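Local coordinates for cellulose-binding protein (Saccharophagus degradans, PDB 2X32) that binds octaprenyl diphosphate, holding the long isoprenoid chain inside its beta-barrel, and is implicated in plant cell wall breakdown, at residues T43-N54 against Y77-L88; N64-F72 against L148-A159. All coordinates share one frame; numbering follows the deposited sequence.

Contact 1. Residues T43-N54 against Y77-L88; sequences TAGEAQLVIDLN and YSVATVTVPVDL. With OTP ((2E,6E,10E,14E,18E,22E,26E)-3,7,11,15,19,23,27,31-octamethyldotriaconta-2,6,10,14,18,22,26,30-octaenyl trihydrogen diphosphate), chain C.
L49 and V82 face each other across two antiparallel strands, 46-52 and 79-85, and bond through both backbone amides. V82 N gives the straighter bond, to L49 O at 2.8 Å with an angle of 176° at the hydrogen. A47 with V84 and I51 with A80 are further hydrogen-bonded pairs of the same kind. Single bonds extend the pairing at the two ends. V86 N reaches G45 O, and L53 N reaches S78 O. Between these pairs lie close CA-H...O contacts, such as V79 CA to I51 O at 3.2 Å. G45 has a positive phi of 87°, a backbone shape that suits glycine, where the chain enters the strand.

The two strands are neighbours in the closed antiparallel barrel of the YceI-like fold, which resembles that of the lipocalins. Strand 28-42 flanks 46-52, and strand 99-109 flanks 79-85.

Apolar contacts line the inner face with A47, L49, I51, A80, V82 and V84. The CB of A47 meets V86 CG2 at 3.7 Å. At the other end L53 CD2 packs on A80 CB. Most of these side chains also touch the isoprenoid. V86 CG2 lies 3.6 Å from OTP C2, close to the end of the tail. V84 CG2 meets OTP C8, and A47 CB meets OTP C5. V82 has CG1 anti to the backbone N (chi1 -176°), and both its methyls reach OTP C14, CG1 at 3.7 Å. I51 CD1 extends to OTP C19 at the same distance of 3.7 Å.

The outer face includes V50, D52, V79 and T81. Here V50 CG1 lies obliquely across V79, 3.7 Å from its CB. The acid D52 takes a weak bond on OD1 from N54 N. N54 OD1 is bonded to T74 OG1.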
# COMPACT_ATOMS: atom_id res chain seq x y z
N THR A 43 15.25 14.44 0.06
CA THR A 43 15.38 15.87 0.38
C THR A 43 14.74 16.78 -0.68
O THR A 43 14.43 17.93 -0.42
CB THR A 43 16.81 16.24 0.59
OG1 THR A 43 17.53 15.94 -0.62
CG2 THR A 43 17.42 15.51 1.84
N ALA A 44 14.48 16.22 -1.88
CA ALA A 44 13.71 16.91 -2.92
C ALA A 44 12.19 16.77 -2.80
O ALA A 44 11.44 17.26 -3.64
CB ALA A 44 14.20 16.47 -4.29
N GLY A 45 11.76 16.08 -1.75
CA GLY A 45 10.36 16.01 -1.42
C GLY A 45 9.60 14.90 -2.12
O GLY A 45 8.43 15.07 -2.36
N GLU A 46 10.28 13.85 -2.51
CA GLU A 46 9.60 12.69 -3.10
C GLU A 46 9.55 11.61 -2.05
O GLU A 46 10.58 11.06 -1.64
CB GLU A 46 10.26 12.18 -4.37
CG GLU A 46 9.46 10.94 -4.94
CD GLU A 46 9.81 10.56 -6.37
OE1 GLU A 46 10.75 9.73 -6.53
OE2 GLU A 46 9.10 11.05 -7.30
N ALA A 47 8.33 11.27 -1.63
CA ALA A 47 8.11 10.13 -0.77
C ALA A 47 7.87 8.89 -1.59
O ALA A 47 7.18 8.94 -2.62
CB ALA A 47 6.89 10.36 0.13
N GLN A 48 8.43 7.77 -1.15
CA GLN A 48 8.18 6.52 -1.81
C GLN A 48 7.82 5.45 -0.79
O GLN A 48 8.31 5.43 0.33
CB GLN A 48 9.38 6.16 -2.69
CG GLN A 48 9.18 5.02 -3.64
CD GLN A 48 10.24 5.02 -4.72
OE1 GLN A 48 10.11 5.69 -5.75
NE2 GLN A 48 11.29 4.25 -4.49
N LEU A 49 6.94 4.55 -1.22
CA LEU A 49 6.63 3.34 -0.48
C LEU A 49 6.81 2.23 -1.55
O LEU A 49 6.16 2.25 -2.59
CB LEU A 49 5.20 3.31 0.04
CG LEU A 49 4.79 1.97 0.66
CD1 LEU A 49 5.59 1.74 1.98
CD2 LEU A 49 3.30 1.96 0.98
N VAL A 50 7.66 1.25 -1.28
CA VAL A 50 7.85 0.11 -2.15
C VAL A 50 7.27 -1.12 -1.40
O VAL A 50 7.67 -1.46 -0.28
CB VAL A 50 9.31 -0.12 -2.48
CG1 VAL A 50 9.49 -1.37 -3.40
CG2 VAL A 50 9.95 1.14 -3.07
N ILE A 51 6.32 -1.77 -2.07
CA ILE A 51 5.61 -2.88 -1.51
C ILE A 51 6.14 -4.16 -2.18
O ILE A 51 6.03 -4.33 -3.38
CB ILE A 51 4.10 -2.77 -1.79
CG1 ILE A 51 3.55 -1.50 -1.15
CG2 ILE A 51 3.36 -4.01 -1.20
CD1 ILE A 51 2.47 -0.88 -1.91
N ASP A 52 6.73 -5.07 -1.39
CA ASP A 52 7.26 -6.31 -1.91
C ASP A 52 6.14 -7.32 -2.14
O ASP A 52 5.58 -7.88 -1.20
CB ASP A 52 8.29 -6.85 -0.93
CG ASP A 52 8.82 -8.22 -1.28
OD1 ASP A 52 8.48 -8.76 -2.35
OD2 ASP A 52 9.58 -8.78 -0.41
N LEU A 53 5.77 -7.51 -3.41
CA LEU A 53 4.57 -8.27 -3.69
C LEU A 53 4.81 -9.77 -3.42
O LEU A 53 3.85 -10.53 -3.15
CB LEU A 53 4.13 -8.04 -5.13
CG LEU A 53 3.72 -6.62 -5.44
CD1 LEU A 53 3.43 -6.47 -6.92
CD2 LEU A 53 2.47 -6.20 -4.60
N ASN A 54 6.07 -10.20 -3.38
CA ASN A 54 6.38 -11.55 -2.90
C ASN A 54 6.17 -11.80 -1.41
O ASN A 54 6.11 -12.95 -0.99
CB ASN A 54 7.82 -11.95 -3.26
CG ASN A 54 7.96 -12.28 -4.72
OD1 ASN A 54 7.20 -13.12 -5.24
ND2 ASN A 54 8.91 -11.63 -5.38
N TYR A 77 6.59 -8.74 -12.01
CA TYR A 77 6.30 -7.58 -11.17
C TYR A 77 6.59 -7.89 -9.70
O TYR A 77 5.69 -8.31 -8.94
CB TYR A 77 4.85 -7.14 -11.31
CG TYR A 77 4.39 -6.89 -12.72
CD1 TYR A 77 4.85 -5.82 -13.44
CD2 TYR A 77 3.55 -7.76 -13.32
CE1 TYR A 77 4.46 -5.60 -14.72
CE2 TYR A 77 3.13 -7.54 -14.62
CZ TYR A 77 3.64 -6.45 -15.31
OH TYR A 77 3.23 -6.24 -16.62
N SER A 78 7.84 -7.72 -9.26
CA SER A 78 8.22 -8.16 -7.92
C SER A 78 7.71 -7.15 -6.85
O SER A 78 7.49 -7.52 -5.69
CB SER A 78 9.71 -8.36 -7.77
OG SER A 78 10.39 -7.18 -8.13
N VAL A 79 7.63 -5.88 -7.21
CA VAL A 79 7.25 -4.79 -6.29
C VAL A 79 6.20 -3.88 -6.91
O VAL A 79 6.08 -3.84 -8.14
CB VAL A 79 8.43 -3.97 -5.80
CG1 VAL A 79 9.45 -4.88 -5.13
CG2 VAL A 79 9.10 -3.17 -6.90
N ALA A 80 5.42 -3.23 -6.05
CA ALA A 80 4.52 -2.11 -6.41
C ALA A 80 5.11 -0.86 -5.75
O ALA A 80 5.63 -0.93 -4.61
CB ALA A 80 3.08 -2.33 -5.95
N THR A 81 5.15 0.24 -6.48
CA THR A 81 5.85 1.44 -6.00
C THR A 81 4.90 2.60 -5.98
O THR A 81 4.23 2.89 -7.00
CB THR A 81 7.01 1.76 -6.92
OG1 THR A 81 7.88 0.64 -6.95
CG2 THR A 81 7.72 2.99 -6.44
N VAL A 82 4.76 3.24 -4.83
CA VAL A 82 3.98 4.45 -4.69
C VAL A 82 4.93 5.65 -4.56
O VAL A 82 5.87 5.62 -3.77
CB VAL A 82 3.11 4.43 -3.40
CG1 VAL A 82 2.22 5.64 -3.33
CG2 VAL A 82 2.26 3.15 -3.34
N THR A 83 4.66 6.69 -5.32
CA THR A 83 5.43 7.91 -5.22
C THR A 83 4.49 9.08 -4.95
O THR A 83 3.40 9.17 -5.53
CB THR A 83 6.26 8.14 -6.48
OG1 THR A 83 6.99 6.96 -6.81
CG2 THR A 83 7.22 9.26 -6.26
N VAL A 84 4.89 9.98 -4.03
CA VAL A 84 3.99 11.09 -3.54
C VAL A 84 4.88 12.30 -3.34
O VAL A 84 5.84 12.21 -2.59
CB VAL A 84 3.35 10.74 -2.19
CG1 VAL A 84 2.42 11.91 -1.68
CG2 VAL A 84 2.55 9.37 -2.14
N PRO A 85 4.54 13.45 -3.94
CA PRO A 85 5.24 14.69 -3.60
C PRO A 85 4.85 15.17 -2.23
O PRO A 85 3.66 15.13 -1.86
CB PRO A 85 4.75 15.70 -4.67
CG PRO A 85 3.53 15.11 -5.17
CD PRO A 85 3.71 13.62 -5.15
N VAL A 86 5.85 15.56 -1.43
CA VAL A 86 5.60 15.96 -0.05
C VAL A 86 6.22 17.34 0.16
O VAL A 86 7.23 17.64 -0.46
CB VAL A 86 6.31 14.92 0.89
CG1 VAL A 86 6.61 15.44 2.34
CG2 VAL A 86 5.43 13.68 0.84
N ASP A 87 5.56 18.14 0.98
CA ASP A 87 6.07 19.46 1.44
C ASP A 87 6.84 19.24 2.72
O ASP A 87 6.29 19.17 3.79
CB ASP A 87 4.88 20.37 1.67
CG ASP A 87 5.28 21.77 2.11
OD1 ASP A 87 6.46 22.01 2.48
OD2 ASP A 87 4.41 22.67 2.01
N LEU A 88 8.16 19.17 2.60
CA LEU A 88 8.98 18.89 3.76
C LEU A 88 8.89 19.99 4.83
O LEU A 88 9.04 19.69 6.02
CB LEU A 88 10.47 18.77 3.37
CG LEU A 88 10.82 17.51 2.53
CD1 LEU A 88 12.27 17.55 2.14
CD2 LEU A 88 10.57 16.30 3.31
O7 OTP C . -12.94 -20.21 -0.48
P2 OTP C . -11.69 -21.02 -0.71
O5 OTP C . -11.93 -22.24 -1.57
O6 OTP C . -10.88 -21.27 0.53
O4 OTP C . -10.79 -20.05 -1.69
P1 OTP C . -9.41 -19.30 -1.32
O2 OTP C . -9.83 -18.07 -0.52
O3 OTP C . -8.28 -20.21 -0.88
O1 OTP C . -8.86 -18.59 -2.67
C40 OTP C . -9.62 -17.47 -3.17
C39 OTP C . -8.75 -16.20 -3.20
C37 OTP C . -9.16 -15.03 -2.74
C38 OTP C . -10.51 -14.72 -2.08
C36 OTP C . -8.24 -13.82 -2.86
C35 OTP C . -8.65 -12.82 -3.90
C34 OTP C . -7.73 -11.59 -3.89
C32 OTP C . -8.10 -10.32 -4.13
C33 OTP C . -9.52 -9.94 -4.36
C31 OTP C . -7.03 -9.23 -3.99
C30 OTP C . -6.77 -8.33 -5.17
C29 OTP C . -5.77 -7.23 -4.85
C27 OTP C . -5.83 -5.99 -5.32
C28 OTP C . -6.84 -5.50 -6.35
C26 OTP C . -4.88 -4.92 -4.83
C25 OTP C . -3.93 -5.31 -3.72
C24 OTP C . -3.31 -4.12 -2.96
C22 OTP C . -2.09 -3.63 -3.15
C23 OTP C . -1.02 -4.22 -4.03
C21 OTP C . -1.70 -2.41 -2.36
C20 OTP C . -1.55 -1.13 -3.24
C19 OTP C . -1.10 0.10 -2.46
C17 OTP C . -1.87 1.13 -2.09
C18 OTP C . -3.28 1.37 -2.52
C16 OTP C . -1.29 2.17 -1.15
C15 OTP C . -1.27 3.55 -1.75
C14 OTP C . -0.38 4.48 -0.97
C12 OTP C . -0.62 5.81 -0.78
C13 OTP C . -1.89 6.48 -1.30
C11 OTP C . 0.33 6.69 -0.04
C10 OTP C . 1.47 6.06 0.65
C9 OTP C . 2.26 6.95 1.61
C7 OTP C . 3.47 7.48 1.39
C8 OTP C . 4.37 7.21 0.20
C6 OTP C . 4.03 8.41 2.45
C5 OTP C . 3.83 9.88 2.15
C4 OTP C . 4.48 10.78 3.16
C2 OTP C . 3.95 11.94 3.57
C3 OTP C . 2.68 12.58 3.13
C1 OTP C . 4.73 12.75 4.57

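Contact 2. Residues N64-F72 against L148-A159; sequences NGRMRDYLF and LEAGIETLRNLA. With OTP ((2E,6E,10E,14E,18E,22E,26E)-3,7,11,15,19,23,27,31-octamethyldotriaconta-2,6,10,14,18,22,26,30-octaenyl trihydrogen diphosphate), chain C.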
# COMPACT_ATOMS: atom_id res chain seq x y z
N ASN A 64 -1.11 -17.94 -0.98
CA ASN A 64 -0.03 -16.97 -1.21
C ASN A 64 0.62 -17.21 -2.55
O ASN A 64 0.91 -16.27 -3.28
CB ASN A 64 1.05 -17.02 -0.14
CG ASN A 64 0.54 -16.70 1.27
OD1 ASN A 64 -0.47 -16.00 1.42
ND2 ASN A 64 1.32 -17.13 2.30
N GLY A 65 0.88 -18.47 -2.87
CA GLY A 65 1.55 -18.80 -4.10
C GLY A 65 0.70 -18.44 -5.31
O GLY A 65 1.21 -17.91 -6.30
N ARG A 66 -0.60 -18.73 -5.21
CA ARG A 66 -1.53 -18.39 -6.30
C ARG A 66 -1.57 -16.86 -6.46
O ARG A 66 -1.61 -16.35 -7.58
CB ARG A 66 -2.91 -18.95 -6.04
CG ARG A 66 -2.96 -20.47 -6.14
CD ARG A 66 -4.25 -20.98 -5.59
NE ARG A 66 -4.40 -22.43 -5.82
CZ ARG A 66 -5.52 -23.11 -5.58
NH1 ARG A 66 -6.62 -22.50 -5.12
NH2 ARG A 66 -5.54 -24.42 -5.84
N MET A 67 -1.56 -16.11 -5.35
CA MET A 67 -1.55 -14.67 -5.50
C MET A 67 -0.24 -14.17 -6.13
O MET A 67 -0.27 -13.31 -7.01
CB MET A 67 -1.82 -13.98 -4.17
CG MET A 67 -3.25 -14.11 -3.67
SD MET A 67 -3.40 -12.95 -2.32
CE MET A 67 -3.46 -11.42 -3.23
N ARG A 68 0.90 -14.72 -5.76
CA ARG A 68 2.14 -14.31 -6.40
C ARG A 68 2.19 -14.66 -7.87
O ARG A 68 2.59 -13.85 -8.71
CB ARG A 68 3.35 -14.91 -5.68
CG ARG A 68 3.57 -14.50 -4.24
CD ARG A 68 4.81 -15.14 -3.61
NE ARG A 68 4.82 -16.64 -3.84
CZ ARG A 68 4.48 -17.57 -2.96
NH1 ARG A 68 4.11 -17.25 -1.73
NH2 ARG A 68 4.52 -18.87 -3.29
N ASP A 69 1.81 -15.88 -8.21
CA ASP A 69 1.97 -16.41 -9.55
C ASP A 69 0.93 -15.92 -10.54
O ASP A 69 1.29 -15.60 -11.69
CB ASP A 69 1.93 -17.94 -9.49
CG ASP A 69 3.13 -18.53 -8.72
OD1 ASP A 69 4.14 -17.81 -8.48
OD2 ASP A 69 3.02 -19.71 -8.34
N TYR A 70 -0.30 -15.83 -10.10
CA TYR A 70 -1.40 -15.59 -11.04
C TYR A 70 -2.10 -14.29 -10.86
O TYR A 70 -2.76 -13.84 -11.80
CB TYR A 70 -2.43 -16.71 -10.95
CG TYR A 70 -1.80 -18.05 -11.11
CD1 TYR A 70 -1.03 -18.37 -12.24
CD2 TYR A 70 -1.95 -18.97 -10.14
CE1 TYR A 70 -0.44 -19.64 -12.36
CE2 TYR A 70 -1.38 -20.20 -10.23
CZ TYR A 70 -0.62 -20.53 -11.32
OH TYR A 70 -0.13 -21.84 -11.33
N LEU A 71 -1.95 -13.63 -9.71
CA LEU A 71 -2.55 -12.31 -9.53
C LEU A 71 -1.50 -11.22 -9.80
O LEU A 71 -1.59 -10.51 -10.80
CB LEU A 71 -3.23 -12.19 -8.18
CG LEU A 71 -3.82 -10.83 -7.87
CD1 LEU A 71 -5.09 -10.64 -8.68
CD2 LEU A 71 -4.01 -10.71 -6.33
N PHE A 72 -0.52 -11.08 -8.91
CA PHE A 72 0.47 -10.08 -9.03
C PHE A 72 1.47 -10.39 -10.13
O PHE A 72 2.09 -9.48 -10.69
CB PHE A 72 1.18 -9.87 -7.72
CG PHE A 72 0.25 -9.43 -6.62
CD1 PHE A 72 -0.58 -8.32 -6.82
CD2 PHE A 72 0.22 -10.05 -5.41
CE1 PHE A 72 -1.44 -7.92 -5.85
CE2 PHE A 72 -0.66 -9.65 -4.43
CZ PHE A 72 -1.47 -8.61 -4.62
N LEU A 148 -5.93 -6.36 -13.11
CA LEU A 148 -5.86 -7.50 -12.15
C LEU A 148 -7.13 -8.37 -12.14
O LEU A 148 -7.22 -9.32 -11.42
CB LEU A 148 -5.56 -7.02 -10.72
CG LEU A 148 -4.15 -6.58 -10.49
CD1 LEU A 148 -3.99 -5.89 -9.11
CD2 LEU A 148 -3.15 -7.78 -10.60
N GLU A 149 -8.14 -7.99 -12.91
CA GLU A 149 -9.39 -8.74 -12.89
C GLU A 149 -9.19 -10.17 -13.42
O GLU A 149 -9.84 -11.11 -12.93
CB GLU A 149 -10.50 -7.96 -13.62
CG GLU A 149 -10.28 -7.78 -15.12
CD GLU A 149 -9.70 -6.44 -15.56
OE1 GLU A 149 -8.62 -6.03 -15.09
OE2 GLU A 149 -10.32 -5.82 -16.44
N ALA A 150 -8.36 -10.35 -14.44
CA ALA A 150 -8.16 -11.70 -14.99
C ALA A 150 -7.52 -12.60 -13.96
O ALA A 150 -7.89 -13.78 -13.85
CB ALA A 150 -7.32 -11.69 -16.32
N GLY A 151 -6.60 -12.07 -13.18
CA GLY A 151 -5.99 -12.83 -12.13
C GLY A 151 -6.99 -13.23 -11.06
O GLY A 151 -6.93 -14.32 -10.52
N ILE A 152 -7.88 -12.31 -10.70
CA ILE A 152 -8.95 -12.64 -9.75
C ILE A 152 -9.83 -13.76 -10.31
O ILE A 152 -10.17 -14.68 -9.58
CB ILE A 152 -9.76 -11.37 -9.39
CG1 ILE A 152 -8.87 -10.41 -8.60
CG2 ILE A 152 -10.98 -11.74 -8.54
CD1 ILE A 152 -9.55 -9.14 -8.15
N GLU A 153 -10.10 -13.73 -11.61
CA GLU A 153 -10.91 -14.79 -12.21
C GLU A 153 -10.18 -16.13 -12.16
O GLU A 153 -10.82 -17.15 -11.89
CB GLU A 153 -11.29 -14.42 -13.63
CG GLU A 153 -12.19 -15.45 -14.31
CD GLU A 153 -13.52 -15.66 -13.61
OE1 GLU A 153 -13.88 -14.88 -12.70
OE2 GLU A 153 -14.23 -16.62 -14.01
N THR A 154 -8.88 -16.12 -12.36
CA THR A 154 -8.08 -17.36 -12.19
C THR A 154 -8.19 -17.88 -10.78
O THR A 154 -8.53 -19.07 -10.57
CB THR A 154 -6.59 -17.12 -12.56
OG1 THR A 154 -6.59 -16.71 -13.93
CG2 THR A 154 -5.72 -18.35 -12.37
N LEU A 155 -8.02 -17.00 -9.79
CA LEU A 155 -8.17 -17.43 -8.39
C LEU A 155 -9.58 -17.96 -8.12
O LEU A 155 -9.74 -18.95 -7.42
CB LEU A 155 -7.90 -16.27 -7.44
CG LEU A 155 -6.46 -15.72 -7.43
CD1 LEU A 155 -6.34 -14.53 -6.48
CD2 LEU A 155 -5.52 -16.77 -7.04
N ARG A 156 -10.58 -17.31 -8.69
CA ARG A 156 -11.99 -17.71 -8.48
C ARG A 156 -12.20 -19.11 -9.03
O ARG A 156 -12.80 -19.98 -8.33
CB ARG A 156 -12.96 -16.71 -9.12
CG ARG A 156 -14.40 -17.02 -8.79
CD ARG A 156 -15.35 -16.04 -9.43
NE ARG A 156 -15.44 -16.19 -10.88
CZ ARG A 156 -16.13 -17.16 -11.48
NH1 ARG A 156 -16.74 -18.11 -10.78
NH2 ARG A 156 -16.19 -17.22 -12.80
N ASN A 157 -11.75 -19.32 -10.27
CA ASN A 157 -11.98 -20.58 -10.95
C ASN A 157 -11.17 -21.70 -10.28
O ASN A 157 -11.67 -22.85 -10.18
CB ASN A 157 -11.66 -20.45 -12.44
CG ASN A 157 -12.74 -19.70 -13.21
OD1 ASN A 157 -12.45 -18.78 -13.98
ND2 ASN A 157 -14.00 -20.13 -13.07
N LEU A 158 -9.98 -21.39 -9.76
CA LEU A 158 -9.17 -22.39 -9.08
C LEU A 158 -9.80 -22.85 -7.76
O LEU A 158 -9.64 -24.00 -7.36
CB LEU A 158 -7.78 -21.87 -8.78
CG LEU A 158 -6.78 -21.88 -9.92
CD1 LEU A 158 -5.53 -21.14 -9.55
CD2 LEU A 158 -6.49 -23.33 -10.36
N ALA A 159 -10.49 -21.92 -7.12
CA ALA A 159 -11.20 -22.18 -5.86
C ALA A 159 -12.62 -22.68 -6.01
O ALA A 159 -13.31 -22.92 -5.01
CB ALA A 159 -11.22 -20.89 -5.07
O7 OTP C . -12.94 -20.21 -0.48
P2 OTP C . -11.69 -21.02 -0.71
O5 OTP C . -11.93 -22.24 -1.57
O6 OTP C . -10.88 -21.27 0.53
O4 OTP C . -10.79 -20.05 -1.69
P1 OTP C . -9.41 -19.30 -1.32
O2 OTP C . -9.83 -18.07 -0.52
O3 OTP C . -8.28 -20.21 -0.88
O1 OTP C . -8.86 -18.59 -2.67
C40 OTP C . -9.62 -17.47 -3.17
C39 OTP C . -8.75 -16.20 -3.20
C37 OTP C . -9.16 -15.03 -2.74
C38 OTP C . -10.51 -14.72 -2.08
C36 OTP C . -8.24 -13.82 -2.86
C35 OTP C . -8.65 -12.82 -3.90
C34 OTP C . -7.73 -11.59 -3.89
C32 OTP C . -8.10 -10.32 -4.13
C33 OTP C . -9.52 -9.94 -4.36
C31 OTP C . -7.03 -9.23 -3.99
C30 OTP C . -6.77 -8.33 -5.17
C29 OTP C . -5.77 -7.23 -4.85
C27 OTP C . -5.83 -5.99 -5.32
C28 OTP C . -6.84 -5.50 -6.35
C26 OTP C . -4.88 -4.92 -4.83
C25 OTP C . -3.93 -5.31 -3.72
C24 OTP C . -3.31 -4.12 -2.96
C22 OTP C . -2.09 -3.63 -3.15
C23 OTP C . -1.02 -4.22 -4.03
C21 OTP C . -1.70 -2.41 -2.36
C20 OTP C . -1.55 -1.13 -3.24
C19 OTP C . -1.10 0.10 -2.46
C17 OTP C . -1.87 1.13 -2.09
C18 OTP C . -3.28 1.37 -2.52
C16 OTP C . -1.29 2.17 -1.15
C15 OTP C . -1.27 3.55 -1.75
C14 OTP C . -0.38 4.48 -0.97
C12 OTP C . -0.62 5.81 -0.78
C13 OTP C . -1.89 6.48 -1.30
C11 OTP C . 0.33 6.69 -0.04
C10 OTP C . 1.47 6.06 0.65
C9 OTP C . 2.26 6.95 1.61
C7 OTP C . 3.47 7.48 1.39
C8 OTP C . 4.37 7.21 0.20
C6 OTP C . 4.03 8.41 2.45
C5 OTP C . 3.83 9.88 2.15
C4 OTP C . 4.48 10.78 3.16
C2 OTP C . 3.95 11.94 3.57
C3 OTP C . 2.68 12.58 3.13
C1 OTP C . 4.73 12.75 4.57
O HOH W 1 -7.63 -19.68 -5.57
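L71 and R66 reach helix 149-158 through different torsions. L71 places CG opposite its own backbone N (chi1 177°), which carries CD1 in beside I152. The two side chains lie side by side, with CD1 3.8 Å from I152 CG1. R66 turns CG away from its carbonyl carbon (chi1 -70°) and then runs extended to NE. Its CB meets L155 CD2 at 3.5 Å, and its guanidinium has L158 CB over one face, offset toward the rim.

Helix 64-72 and helix 149-158 cross at 138°, with axes 8.1 Å apart. The approach is tight at G151, whose CA lies 3.4 Å from Y70 O. A wider pi-type turn at 67-72 shapes this end of the first helix, and M67 O accepts from both L71 N and F72 N. L148 crosses L71 at about a right angle, while Y70 CB rests on T154 CG2.

The helix pair flanks the diphosphate end of the ligand. L71 CD2 and L155 CD1 touch the chain, the former 3.8 Å from OTP C30. A water accepts from R66 NH1 at 3.0 Å and donates to L155 O. It also makes a weak bond to OTP O1. The helices therefore offer the isoprenoid an apolar wall, while the water-linked arginine probably favours the anionic head beside it.

How the contacts relate
Contacts 1 and 2 lie along one bound OTP molecule, with centres about 25 Å apart. Contact 1 follows the distal part of the tail. Contact 2 follows the part next to the diphosphate, which K24 NZ also bonds. The two surfaces meet at the ligand methyl C23. L53 CD2 and F72 CE1 each lie 4.1 Å from it. The contacts also touch directly. L53 CD1 is 4.2 Å from F72 CB, and Y77 CD2 is 3.5 Å from F72 O. Their segments alternate in the chain: helix 61-72 falls between strands 46-52 and 79-85, and helix 149-158 follows both strands. The lining thus continues from barrel wall to helix pair.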